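PDB 3PMR: amyloid-like protein 1 from Homo sapiens, which probably acts in cell adhesion as a member of the amyloid precursor protein family, through a largely helical, dimer-forming E2 domain associated with heparin binding. Local coordinates for residues 31-36 and 90-95; 99-104 and 144-149; 113-118 and 184-189; 127-132 and 195-200; 135-140 and 203-208. One frame throughout, in Å; residues are numbered along the deposited sequence.

Contact 1: residues 31-36 and 90-95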
# COMPACT_ATOMS: atom_id res chain seq x y z
N LEU B 31 8.92 5.38 -1.06
CA LEU B 31 8.96 3.96 -0.72
C LEU B 31 10.15 3.66 0.17
O LEU B 31 10.03 2.97 1.18
CB LEU B 31 9.06 3.11 -1.99
CG LEU B 31 7.75 2.89 -2.74
CD1 LEU B 31 8.06 2.45 -4.15
CD2 LEU B 31 6.91 1.84 -2.02
N ARG B 32 11.29 4.20 -0.20
CA ARG B 32 12.51 4.05 0.54
C ARG B 32 12.37 4.53 1.97
O ARG B 32 12.76 3.85 2.88
CB ARG B 32 13.63 4.78 -0.16
CG ARG B 32 14.96 4.29 0.16
N ALA B 33 11.79 5.69 2.13
CA ALA B 33 11.59 6.25 3.45
C ALA B 33 10.63 5.36 4.24
O ALA B 33 10.84 5.07 5.43
CB ALA B 33 11.01 7.65 3.33
N LYS B 34 9.57 4.91 3.58
CA LYS B 34 8.58 4.06 4.22
C LYS B 34 9.21 2.73 4.70
O LYS B 34 8.91 2.27 5.80
CB LYS B 34 7.43 3.80 3.24
CG LYS B 34 6.26 3.06 3.81
CD LYS B 34 5.08 3.03 2.83
CE LYS B 34 4.03 2.01 3.27
NZ LYS B 34 2.83 1.94 2.37
N MET B 35 10.10 2.14 3.90
CA MET B 35 10.74 0.88 4.28
C MET B 35 11.73 1.11 5.43
O MET B 35 11.81 0.30 6.35
CB MET B 35 11.44 0.25 3.07
CG MET B 35 12.07 -1.13 3.34
SD MET B 35 10.95 -2.36 4.13
CE MET B 35 9.76 -2.72 2.75
N ASP B 36 12.48 2.20 5.37
CA ASP B 36 13.43 2.52 6.44
C ASP B 36 12.70 2.62 7.78
O ASP B 36 13.16 2.09 8.79
CB ASP B 36 14.14 3.85 6.18
CG ASP B 36 15.18 3.76 5.06
OD1 ASP B 36 15.85 2.71 4.95
OD2 ASP B 36 15.33 4.74 4.31
N GLN B 90 1.52 9.13 9.31
CA GLN B 90 0.62 10.20 8.94
C GLN B 90 1.41 11.34 8.31
O GLN B 90 0.98 11.95 7.34
CB GLN B 90 -0.13 10.68 10.18
CG GLN B 90 -1.40 11.43 9.90
CD GLN B 90 -2.19 11.68 11.17
OE1 GLN B 90 -2.50 10.74 11.92
NE2 GLN B 90 -2.53 12.94 11.42
N ARG B 91 2.58 11.60 8.88
CA ARG B 91 3.44 12.66 8.38
C ARG B 91 4.03 12.27 7.02
O ARG B 91 4.14 13.11 6.12
CB ARG B 91 4.56 12.93 9.38
CG ARG B 91 5.38 14.15 9.04
CD ARG B 91 6.67 14.17 9.82
NE ARG B 91 7.54 15.25 9.37
CZ ARG B 91 8.84 15.33 9.66
NH1 ARG B 91 9.41 14.39 10.41
NH2 ARG B 91 9.56 16.34 9.21
N LEU B 92 4.42 11.01 6.87
CA LEU B 92 4.99 10.53 5.63
C LEU B 92 3.95 10.56 4.50
O LEU B 92 4.25 10.97 3.37
CB LEU B 92 5.50 9.09 5.80
CG LEU B 92 6.27 8.48 4.63
CD1 LEU B 92 7.64 9.15 4.52
CD2 LEU B 92 6.44 7.00 4.87
N VAL B 93 2.74 10.13 4.81
CA VAL B 93 1.66 10.11 3.84
C VAL B 93 1.28 11.52 3.38
O VAL B 93 1.08 11.76 2.19
CB VAL B 93 0.41 9.40 4.44
CG1 VAL B 93 -0.82 9.70 3.62
CG2 VAL B 93 0.66 7.90 4.49
N GLU B 94 1.20 12.46 4.32
CA GLU B 94 0.84 13.83 3.97
C GLU B 94 1.90 14.48 3.09
O GLU B 94 1.58 15.16 2.11
CB GLU B 94 0.64 14.67 5.23
CG GLU B 94 0.16 16.09 4.94
N THR B 95 3.17 14.28 3.44
CA THR B 95 4.26 14.85 2.67
C THR B 95 4.22 14.35 1.22
O THR B 95 4.37 15.12 0.28
CB THR B 95 5.61 14.47 3.29
OG1 THR B 95 5.71 15.08 4.58
CG2 THR B 95 6.76 14.95 2.43

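Contact 2: residues 99-104 and 144-149. With PO4 (phosphate ion), chain F.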
# COMPACT_ATOMS: atom_id res chain seq x y z
N ARG B 99 3.18 16.44 -2.41
CA ARG B 99 4.11 16.52 -3.53
C ARG B 99 3.55 15.94 -4.82
O ARG B 99 3.84 16.44 -5.90
CB ARG B 99 5.42 15.81 -3.18
CG ARG B 99 6.23 16.52 -2.10
CD ARG B 99 7.47 15.71 -1.76
NE ARG B 99 8.24 16.31 -0.66
CZ ARG B 99 9.26 15.71 -0.06
NH1 ARG B 99 9.65 14.49 -0.45
NH2 ARG B 99 9.91 16.33 0.92
N VAL B 100 2.77 14.88 -4.70
CA VAL B 100 2.17 14.27 -5.88
C VAL B 100 1.23 15.30 -6.51
O VAL B 100 1.27 15.55 -7.71
CB VAL B 100 1.37 13.03 -5.48
CG1 VAL B 100 0.58 12.50 -6.68
CG2 VAL B 100 2.32 11.96 -4.96
N ILE B 101 0.39 15.90 -5.68
CA ILE B 101 -0.57 16.89 -6.13
C ILE B 101 0.11 18.12 -6.76
O ILE B 101 -0.35 18.62 -7.78
CB ILE B 101 -1.44 17.36 -4.96
CG1 ILE B 101 -2.31 16.19 -4.48
CG2 ILE B 101 -2.31 18.53 -5.38
CD1 ILE B 101 -3.17 16.52 -3.27
N ALA B 102 1.19 18.60 -6.15
CA ALA B 102 1.88 19.79 -6.66
C ALA B 102 2.47 19.55 -8.03
O ALA B 102 2.43 20.43 -8.90
CB ALA B 102 2.97 20.24 -5.69
N LEU B 103 3.03 18.36 -8.23
CA LEU B 103 3.62 18.01 -9.52
C LEU B 103 2.51 17.99 -10.58
O LEU B 103 2.65 18.58 -11.65
CB LEU B 103 4.30 16.64 -9.43
CG LEU B 103 5.06 16.17 -10.67
CD1 LEU B 103 6.05 17.24 -11.11
CD2 LEU B 103 5.78 14.86 -10.36
N ILE B 104 1.40 17.33 -10.26
CA ILE B 104 0.27 17.28 -11.16
C ILE B 104 -0.21 18.70 -11.53
O ILE B 104 -0.52 18.98 -12.69
CB ILE B 104 -0.89 16.47 -10.52
CG1 ILE B 104 -0.57 14.97 -10.61
CG2 ILE B 104 -2.20 16.80 -11.21
CD1 ILE B 104 -1.59 14.07 -9.91
N GLN B 144 -7.48 13.66 -13.34
CA GLN B 144 -8.75 12.98 -13.22
C GLN B 144 -8.53 11.62 -12.57
O GLN B 144 -9.24 11.25 -11.64
CB GLN B 144 -9.38 12.80 -14.60
CG GLN B 144 -10.67 12.04 -14.55
CD GLN B 144 -11.29 11.88 -15.90
OE1 GLN B 144 -10.91 11.00 -16.68
NE2 GLN B 144 -12.25 12.74 -16.21
N ARG B 145 -7.55 10.88 -13.07
CA ARG B 145 -7.25 9.56 -12.53
C ARG B 145 -6.83 9.67 -11.08
O ARG B 145 -7.14 8.80 -10.27
CB ARG B 145 -6.15 8.89 -13.36
CG ARG B 145 -6.66 8.35 -14.71
CD ARG B 145 -5.52 7.90 -15.62
NE ARG B 145 -4.71 6.84 -15.03
CZ ARG B 145 -5.14 5.60 -14.80
NH1 ARG B 145 -6.38 5.24 -15.11
NH2 ARG B 145 -4.32 4.70 -14.26
N HIS B 146 -6.14 10.75 -10.74
CA HIS B 146 -5.69 10.93 -9.37
C HIS B 146 -6.90 11.10 -8.46
O HIS B 146 -6.97 10.51 -7.38
CB HIS B 146 -4.78 12.14 -9.27
CG HIS B 146 -4.24 12.36 -7.89
ND1 HIS B 146 -4.91 13.10 -6.94
CD2 HIS B 146 -3.13 11.89 -7.29
CE1 HIS B 146 -4.24 13.07 -5.81
NE2 HIS B 146 -3.15 12.34 -5.99
N THR B 147 -7.86 11.90 -8.90
CA THR B 147 -9.07 12.12 -8.12
C THR B 147 -9.83 10.81 -7.96
O THR B 147 -10.24 10.47 -6.86
CB THR B 147 -9.97 13.14 -8.83
OG1 THR B 147 -9.26 14.38 -8.96
CG2 THR B 147 -11.25 13.36 -8.04
N LEU B 148 -10.02 10.08 -9.05
CA LEU B 148 -10.75 8.82 -9.02
C LEU B 148 -10.06 7.78 -8.14
O LEU B 148 -10.72 7.10 -7.35
CB LEU B 148 -10.90 8.26 -10.45
CG LEU B 148 -11.74 9.06 -11.46
CD1 LEU B 148 -11.40 8.63 -12.87
CD2 LEU B 148 -13.22 8.85 -11.19
N ARG B 149 -8.74 7.65 -8.28
CA ARG B 149 -7.97 6.69 -7.49
C ARG B 149 -8.06 6.99 -5.99
O ARG B 149 -8.17 6.08 -5.17
CB ARG B 149 -6.49 6.68 -7.92
CG ARG B 149 -5.66 5.62 -7.19
CD ARG B 149 -4.22 5.55 -7.71
NE ARG B 149 -4.18 5.42 -9.16
CZ ARG B 149 -3.84 6.40 -10.00
NH1 ARG B 149 -3.51 7.60 -9.53
NH2 ARG B 149 -3.85 6.19 -11.31
P PO4 F . -1.32 7.35 -13.72
O1 PO4 F . -2.62 7.77 -13.13
O2 PO4 F . -0.98 8.24 -14.86
O3 PO4 F . -0.26 7.43 -12.69
O4 PO4 F . -1.43 5.94 -14.21

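Contact 3: residues 113-118 and 184-189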
# COMPACT_ATOMS: atom_id res chain seq x y z
N GLU B 113 0.56 26.64 -20.66
CA GLU B 113 1.43 27.66 -21.21
C GLU B 113 1.92 27.23 -22.60
O GLU B 113 1.89 28.02 -23.54
CB GLU B 113 2.63 27.89 -20.27
CG GLU B 113 3.57 28.99 -20.74
CD GLU B 113 4.76 29.20 -19.80
OE1 GLU B 113 5.62 28.30 -19.70
OE2 GLU B 113 4.82 30.27 -19.17
N GLY B 114 2.37 25.99 -22.74
CA GLY B 114 2.84 25.50 -24.03
C GLY B 114 1.76 25.50 -25.10
O GLY B 114 2.01 25.85 -26.25
N PHE B 115 0.55 25.10 -24.73
CA PHE B 115 -0.57 25.06 -25.67
C PHE B 115 -0.90 26.46 -26.16
O PHE B 115 -1.24 26.65 -27.33
CB PHE B 115 -1.78 24.43 -24.99
CG PHE B 115 -3.07 24.59 -25.75
CD1 PHE B 115 -3.21 24.03 -27.02
CD2 PHE B 115 -4.15 25.26 -25.19
CE1 PHE B 115 -4.43 24.12 -27.70
CE2 PHE B 115 -5.37 25.35 -25.87
CZ PHE B 115 -5.50 24.78 -27.13
N LEU B 116 -0.79 27.43 -25.26
CA LEU B 116 -1.06 28.83 -25.56
C LEU B 116 -0.06 29.40 -26.56
O LEU B 116 -0.43 30.10 -27.49
CB LEU B 116 -1.01 29.67 -24.29
CG LEU B 116 -2.34 30.13 -23.72
CD1 LEU B 116 -2.32 30.02 -22.21
CD2 LEU B 116 -2.60 31.57 -24.15
N ALA B 117 1.22 29.10 -26.33
CA ALA B 117 2.29 29.56 -27.21
C ALA B 117 2.07 29.02 -28.62
O ALA B 117 2.21 29.74 -29.59
CB ALA B 117 3.64 29.10 -26.68
N ALA B 118 1.74 27.74 -28.72
CA ALA B 118 1.49 27.13 -30.02
C ALA B 118 0.37 27.87 -30.75
O ALA B 118 0.44 28.09 -31.96
CB ALA B 118 1.13 25.66 -29.85
N LEU B 184 -10.51 23.80 -25.38
CA LEU B 184 -11.05 23.58 -26.71
C LEU B 184 -11.71 24.86 -27.21
O LEU B 184 -11.89 25.05 -28.40
CB LEU B 184 -12.07 22.44 -26.70
CG LEU B 184 -11.55 21.02 -27.00
CD1 LEU B 184 -10.09 20.87 -26.66
CD2 LEU B 184 -12.39 20.03 -26.22
N GLY B 185 -12.06 25.74 -26.27
CA GLY B 185 -12.67 27.00 -26.63
C GLY B 185 -11.60 27.97 -27.12
O GLY B 185 -11.86 28.85 -27.94
N LEU B 186 -10.39 27.81 -26.59
CA LEU B 186 -9.30 28.67 -27.01
C LEU B 186 -8.95 28.34 -28.45
O LEU B 186 -8.62 29.23 -29.23
CB LEU B 186 -8.08 28.45 -26.11
CG LEU B 186 -8.04 29.22 -24.78
CD1 LEU B 186 -7.14 28.50 -23.80
CD2 LEU B 186 -7.56 30.63 -25.03
N LEU B 187 -9.04 27.05 -28.79
CA LEU B 187 -8.74 26.55 -30.12
C LEU B 187 -9.79 26.96 -31.14
O LEU B 187 -9.52 26.97 -32.35
CB LEU B 187 -8.66 25.02 -30.10
CG LEU B 187 -8.51 24.35 -31.48
CD1 LEU B 187 -7.17 24.75 -32.09
CD2 LEU B 187 -8.61 22.85 -31.35
N ASP B 188 -10.99 27.28 -30.67
CA ASP B 188 -12.08 27.68 -31.55
C ASP B 188 -12.05 29.14 -31.96
O ASP B 188 -12.86 29.57 -32.77
CB ASP B 188 -13.43 27.35 -30.91
CG ASP B 188 -13.81 25.90 -31.10
OD1 ASP B 188 -13.77 25.43 -32.25
OD2 ASP B 188 -14.15 25.24 -30.10
N GLN B 189 -11.11 29.90 -31.40
CA GLN B 189 -10.97 31.30 -31.75
C GLN B 189 -10.26 31.38 -33.10
O GLN B 189 -10.15 32.45 -33.70
CB GLN B 189 -10.19 32.04 -30.67
CG GLN B 189 -11.07 32.46 -29.50
CD GLN B 189 -10.30 32.65 -28.21
OE1 GLN B 189 -9.17 33.15 -28.21
NE2 GLN B 189 -10.91 32.27 -27.09

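Contact 4: residues 127-132 and 195-200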
# COMPACT_ATOMS: atom_id res chain seq x y z
N GLU B 127 0.12 20.77 -36.44
CA GLU B 127 0.80 19.71 -35.75
C GLU B 127 1.38 20.14 -34.42
O GLU B 127 1.40 19.38 -33.51
CB GLU B 127 1.88 19.13 -36.62
CG GLU B 127 2.54 17.94 -36.03
N ARG B 128 1.86 21.35 -34.32
CA ARG B 128 2.39 21.81 -33.07
C ARG B 128 1.30 22.09 -32.05
O ARG B 128 1.47 21.87 -30.89
CB ARG B 128 3.25 23.02 -33.27
CG ARG B 128 3.86 23.52 -32.05
N VAL B 129 0.18 22.59 -32.53
CA VAL B 129 -0.96 22.88 -31.67
C VAL B 129 -1.57 21.57 -31.18
O VAL B 129 -1.87 21.43 -30.00
CB VAL B 129 -2.05 23.67 -32.43
CG1 VAL B 129 -3.33 23.76 -31.59
CG2 VAL B 129 -1.54 25.07 -32.74
N LEU B 130 -1.72 20.60 -32.07
CA LEU B 130 -2.31 19.32 -31.68
C LEU B 130 -1.49 18.64 -30.59
O LEU B 130 -2.05 18.10 -29.63
CB LEU B 130 -2.44 18.38 -32.88
CG LEU B 130 -3.00 16.99 -32.55
CD1 LEU B 130 -4.34 17.12 -31.83
CD2 LEU B 130 -3.17 16.20 -33.84
N LEU B 131 -0.17 18.66 -30.74
CA LEU B 131 0.72 18.04 -29.74
C LEU B 131 0.73 18.78 -28.41
O LEU B 131 0.82 18.16 -27.35
CB LEU B 131 2.14 17.93 -30.29
CG LEU B 131 2.38 16.75 -31.23
CD1 LEU B 131 3.76 16.87 -31.86
CD2 LEU B 131 2.26 15.43 -30.46
N ALA B 132 0.65 20.10 -28.44
CA ALA B 132 0.64 20.89 -27.21
C ALA B 132 -0.68 20.63 -26.50
O ALA B 132 -0.75 20.55 -25.27
CB ALA B 132 0.79 22.36 -27.55
N GLN B 195 -11.44 23.25 -37.04
CA GLN B 195 -12.08 22.31 -37.96
C GLN B 195 -11.09 21.22 -38.36
O GLN B 195 -11.39 20.03 -38.31
CB GLN B 195 -12.57 23.05 -39.21
N GLU B 196 -9.90 21.66 -38.76
CA GLU B 196 -8.83 20.78 -39.19
C GLU B 196 -8.36 19.77 -38.14
O GLU B 196 -7.90 18.67 -38.49
CB GLU B 196 -7.63 21.63 -39.65
CG GLU B 196 -6.38 20.84 -39.99
N LEU B 197 -8.49 20.11 -36.86
CA LEU B 197 -8.03 19.22 -35.80
C LEU B 197 -9.11 18.46 -35.03
O LEU B 197 -8.80 17.54 -34.28
CB LEU B 197 -7.18 20.02 -34.81
CG LEU B 197 -5.95 20.71 -35.42
CD1 LEU B 197 -5.32 21.63 -34.38
CD2 LEU B 197 -4.95 19.67 -35.91
N ARG B 198 -10.38 18.83 -35.23
CA ARG B 198 -11.49 18.18 -34.54
C ARG B 198 -11.42 16.65 -34.52
O ARG B 198 -11.50 16.04 -33.46
CB ARG B 198 -12.82 18.63 -35.14
N PRO B 199 -11.29 16.01 -35.69
CA PRO B 199 -11.22 14.55 -35.71
C PRO B 199 -10.15 13.92 -34.80
O PRO B 199 -10.41 12.93 -34.12
CB PRO B 199 -11.03 14.22 -37.20
CG PRO B 199 -10.61 15.55 -37.82
CD PRO B 199 -11.40 16.55 -37.06
N GLN B 200 -8.96 14.51 -34.77
CA GLN B 200 -7.87 14.00 -33.93
C GLN B 200 -8.13 14.27 -32.45
O GLN B 200 -7.82 13.44 -31.59
CB GLN B 200 -6.55 14.64 -34.36
CG GLN B 200 -5.98 13.97 -35.59
CD GLN B 200 -5.16 14.91 -36.44
OE1 GLN B 200 -5.68 15.89 -36.97
NE2 GLN B 200 -3.86 14.60 -36.58

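Contact 5: residues 135-140 and 203-208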
# COMPACT_ATOMS: atom_id res chain seq x y z
N ARG B 135 -0.70 17.17 -24.84
CA ARG B 135 0.01 17.20 -23.58
C ARG B 135 -0.85 17.79 -22.47
O ARG B 135 -0.81 17.32 -21.33
CB ARG B 135 1.31 17.99 -23.77
CG ARG B 135 2.12 18.20 -22.51
CD ARG B 135 3.58 18.46 -22.87
NE ARG B 135 4.30 19.12 -21.79
CZ ARG B 135 4.45 20.43 -21.70
NH1 ARG B 135 3.94 21.22 -22.64
NH2 ARG B 135 5.10 20.96 -20.68
N TYR B 136 -1.64 18.81 -22.79
CA TYR B 136 -2.51 19.43 -21.79
C TYR B 136 -3.63 18.47 -21.39
O TYR B 136 -3.98 18.36 -20.22
CB TYR B 136 -3.11 20.73 -22.33
CG TYR B 136 -4.05 21.43 -21.36
CD1 TYR B 136 -3.56 22.04 -20.20
CD2 TYR B 136 -5.42 21.47 -21.60
CE1 TYR B 136 -4.42 22.68 -19.31
CE2 TYR B 136 -6.29 22.10 -20.71
CZ TYR B 136 -5.78 22.70 -19.57
OH TYR B 136 -6.64 23.33 -18.70
N LEU B 137 -4.18 17.76 -22.37
CA LEU B 137 -5.26 16.81 -22.11
C LEU B 137 -4.73 15.64 -21.28
O LEU B 137 -5.43 15.11 -20.43
CB LEU B 137 -5.86 16.30 -23.42
CG LEU B 137 -6.57 17.38 -24.24
CD1 LEU B 137 -7.18 16.81 -25.50
CD2 LEU B 137 -7.66 17.99 -23.38
N ARG B 138 -3.49 15.24 -21.53
CA ARG B 138 -2.91 14.15 -20.77
C ARG B 138 -2.64 14.61 -19.34
O ARG B 138 -2.71 13.81 -18.40
CB ARG B 138 -1.63 13.64 -21.42
CG ARG B 138 -1.87 12.98 -22.76
CD ARG B 138 -0.75 12.03 -23.14
NE ARG B 138 0.39 12.12 -22.23
N ALA B 139 -2.34 15.89 -19.16
CA ALA B 139 -2.10 16.42 -17.83
C ALA B 139 -3.45 16.37 -17.08
O ALA B 139 -3.49 16.07 -15.89
CB ALA B 139 -1.60 17.85 -17.91
N GLU B 140 -4.54 16.66 -17.79
CA GLU B 140 -5.86 16.63 -17.17
C GLU B 140 -6.34 15.21 -16.90
O GLU B 140 -7.03 14.96 -15.90
CB GLU B 140 -6.88 17.39 -18.03
CG GLU B 140 -6.78 18.88 -17.81
CD GLU B 140 -6.76 19.24 -16.33
OE1 GLU B 140 -7.77 19.76 -15.82
OE2 GLU B 140 -5.73 18.99 -15.66
N GLU B 203 -10.60 11.82 -30.99
CA GLU B 203 -9.97 10.54 -30.69
C GLU B 203 -9.26 10.65 -29.34
O GLU B 203 -9.29 9.72 -28.53
CB GLU B 203 -8.98 10.15 -31.79
CG GLU B 203 -8.34 8.78 -31.59
N LEU B 204 -8.62 11.79 -29.11
CA LEU B 204 -7.91 12.02 -27.85
C LEU B 204 -8.89 11.98 -26.68
O LEU B 204 -8.69 11.23 -25.72
CB LEU B 204 -7.20 13.38 -27.87
CG LEU B 204 -6.10 13.63 -28.91
CD1 LEU B 204 -5.64 15.07 -28.83
CD2 LEU B 204 -4.92 12.69 -28.68
N LEU B 205 -9.94 12.79 -26.76
CA LEU B 205 -10.95 12.87 -25.70
C LEU B 205 -11.61 11.53 -25.40
O LEU B 205 -12.04 11.28 -24.28
CB LEU B 205 -12.04 13.88 -26.08
CG LEU B 205 -11.58 15.30 -26.39
CD1 LEU B 205 -12.75 16.11 -26.90
CD2 LEU B 205 -10.98 15.95 -25.14
N HIS B 206 -11.69 10.66 -26.41
CA HIS B 206 -12.31 9.35 -26.25
C HIS B 206 -11.41 8.37 -25.51
O HIS B 206 -11.84 7.66 -24.61
CB HIS B 206 -12.69 8.77 -27.62
N SER B 207 -10.14 8.34 -25.91
CA SER B 207 -9.17 7.44 -25.29
C SER B 207 -8.78 7.88 -23.89
O SER B 207 -8.51 7.04 -23.02
CB SER B 207 -7.93 7.33 -26.18
OG SER B 207 -7.41 8.62 -26.48
N GLU B 208 -8.74 9.19 -23.66
CA GLU B 208 -8.40 9.72 -22.34
C GLU B 208 -9.55 9.51 -21.37
O GLU B 208 -9.41 9.73 -20.17
CB GLU B 208 -8.02 11.20 -22.43
CG GLU B 208 -6.72 11.49 -23.19

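Contact 1: residues 31-36 and 90-95
A33 and K34 meet L92 as aliphatic groups alone: no ring, amide or guanidinium puts a face or an edge into the contact. The two methyls of L92 divide the work. CD1 reaches A33 CB at 3.9 Å. CD2 lies against K34 where its side chain leaves the backbone, with 3.7 Å to K34 CB and the same distance to K34 CA. L92 points at the facing helix with CG anti to its backbone N (chi1 -173°), whereas K34 runs across it at about a right angle and then leads its extended chain away; a bound phosphate, not that of contact 2 and probably from the crystallisation liquor, lies about 4 Å from this side chain. This is a light, surface-lying touch between two long helices, 26-56 and 64-119, which run antiparallel as the two-stranded coiled-coil arm of the E2 domain. The nearest alpha carbons, those of K34 and L92, stand 7.5 Å apart, and just 106 Å² is buried. Next to L92 in sequence, R91 O is gripped twice by T95: OG1 donates at 3.0 Å, tilted 28° out of the carbonyl plane, and the backbone N bonds it as well. T98 OG1 bonds E94 O.

Contact 2: residues 99-104 and 144-149
H146 reaches V100, I101 and I104 by holding CG anti to its backbone N (chi1 -178°), while I104 stretches CD1 out along an extended chain (chi2 175°). I104 CD1 then lies 3.7 Å from H146 CD2, V100 CG1 3.8 Å from H146 NE2, and I101 CG1 3.9 Å from H146 CE1. All three come at the imidazole obliquely, so the ring is the main bridge between the two segments, whose axes come no nearer than 11.6 Å. Nearby on helix 126-157, R145 and R149, each bent at chi3, hold a phosphate ion, probably from the crystallisation liquor. R145 NE donates to phosphate O1 at 3.0 Å and R145 NH2 to O4 at 3.1 Å; R149 NH2 gives O1 a shorter bond, 2.7 Å. Two arginines so placed are consistent with a site for an anion such as a heparin sulfate. A leucine replacing R145 would probably leave phosphate O4 without its donors here and E39 of the second subunit without its salt-bridge mate. R149 likewise pairs with E38 of that subunit, linking the site to the dimer interface. The two segments run near antiparallel, at 154°, and Q144 and T147 lean on helix 159-187.

Contact 3: residues 113-118 and 184-189
F115 spans this contact from helix 64-119, and the touching begins far out on its ring. From CB the chain turns so that CG stands anti to the backbone N (chi1 168°), which sends the ring straight toward L186 and L187. CB and CG serve as the stem, and the CD atoms still fall short of close contact. F115 CE2 is the first atom to meet its target: it lies 4.1 Å from L186 CB and 4.2 Å from L186 CD1, so the leucine offers both the root and one branch of its side chain to the same ring atom. The two side chains cross obliquely. At the tip, F115 CZ approaches L187 CB at 4.3 Å, and the leucine carbon sits at the ring edge, near its plane. The phenyl is thus received at its far end by two consecutive residues of the 184-189 segment, through apolar contact at ordinary van der Waals distances. Beside it, L116 CD2 comes within 5.1 Å of L186 CD2, short of true contact although some surface is shielded there. Altogether 170 Å² is buried, the largest share on F115. The contact joins the final turns of helix 64-119 to the C-terminal part of helix 159-187, two members of the C-terminal three-helix bundle of the E2 domain that run in broadly the same direction. Helix 126-157 packs against both: L133 touches F115, and V129 touches A118 as well as L187. On another flank, helix 191-207 supplies A194 and I201 against L187 and L205 against L184.

Contact 4: residues 127-132 and 195-200
L130 lays CD2 along the Q200 side chain from CB to the amide, the two side chains crossing at about a right angle. L130 CD2 stands 3.8 Å from Q200 CB and 3.5 Å from Q200 CD. The 3.2 Å between L130 CD2 and Q200 NE2 is too short to be relied on, and the placing of the amide is therefore doubtful. Q200 arrives with CG anti to its carbonyl carbon, beside the backbone N (chi1 -80°), and an extended chain that carries the amide over to the leucine. One turn earlier, L197 forks between two neighbours. Its CD1 meets V129 CG1 at 4.0 Å, crossing that valine at about a right angle, and its CD2 meets L130 CB at 4.1 Å. The segments of helices 126-157 and 191-207 cross here at -41°, running broadly in the same direction with 10.8 Å between axes, as the short last helix lies against the three-helix bundle of the E2 domain. The L197 and V129 end of the patch is buried, whereas Q200 lies at the solvent-facing side. Helix 191-207 is kinked within this segment: P199 has no N-H to give to the turn before, the N of Q200 also lacks such a bond, and R198 N makes a weak one to Q195 O. L197, just ahead of the kink, still points at the opposing helix. V129 further touches A118 and L119 of helix 64-119 and L193 of helix 191-207, and L130 is also packed by L204.

Contact 5: residues 135-140 and 203-208
L137 carries this contact between helix 126-157 and helix 191-207, the short last helix that lies on the three-helix bundle of the E2 domain. It gives up far more surface than any other residue of the two segments, and its close contacts all run through one methyl: L137 CD1 reaches L205 CD2 at 3.9 Å and L204 CD1 at 4.1 Å. The two leucines therefore receive it together, L204 crossing it at about a right angle and L205 obliquely. L205 sets off beside the contact rather than into it, and its CG, anti to the carbonyl carbon (chi1 -56°), leads CD2 back toward L137; it also packs on V180 of helix 159-187. E208 is next in surface buried, although it makes no close approach: its last modelled atom, CG, lies 4.7 Å from L137 O. The carboxylate is not modelled, and what remains is an aliphatic stub beside the backbone of L137. The backbone of E208 is held by two bonds, one of them weak: its N donates to L204 O at 2.9 Å, and its O takes the weak one from Q141 NE2 of helix 126-157. Next to L137 in sequence, Y136 packs on helices 64-119 and 159-187, while E140 is buried and R179, its salt-bridge partner, probably balances its charge. L204 adds the root of its side chain to the grip on the same methyl, with L204 CB 4.2 Å from L137 CD1.

Helix 64-119 ties the two halves of the fold together: it carries contact 1 in the two-stranded arm, then contact 2, and then contact 3 in the bundle. The centres of contacts 1 and 2 are about 17 Å apart, those of contacts 1 and 3 about 39 Å. Contacts 3, 4 and 5 form one apolar cluster, with centres about 10 to 14 Å apart; F115 CA lies 3.6 Å from A132 CB, L130 CD1 3.9 Å from L204 CD1 and L184 CD2 4.0 Å from L205 CD1. The phosphate held by R145 and R149 belongs to contact 2, whose centre is about 15 Å from that of contact 5; the two touch where Q144 OE1 packs 4.0 Å from E208 O.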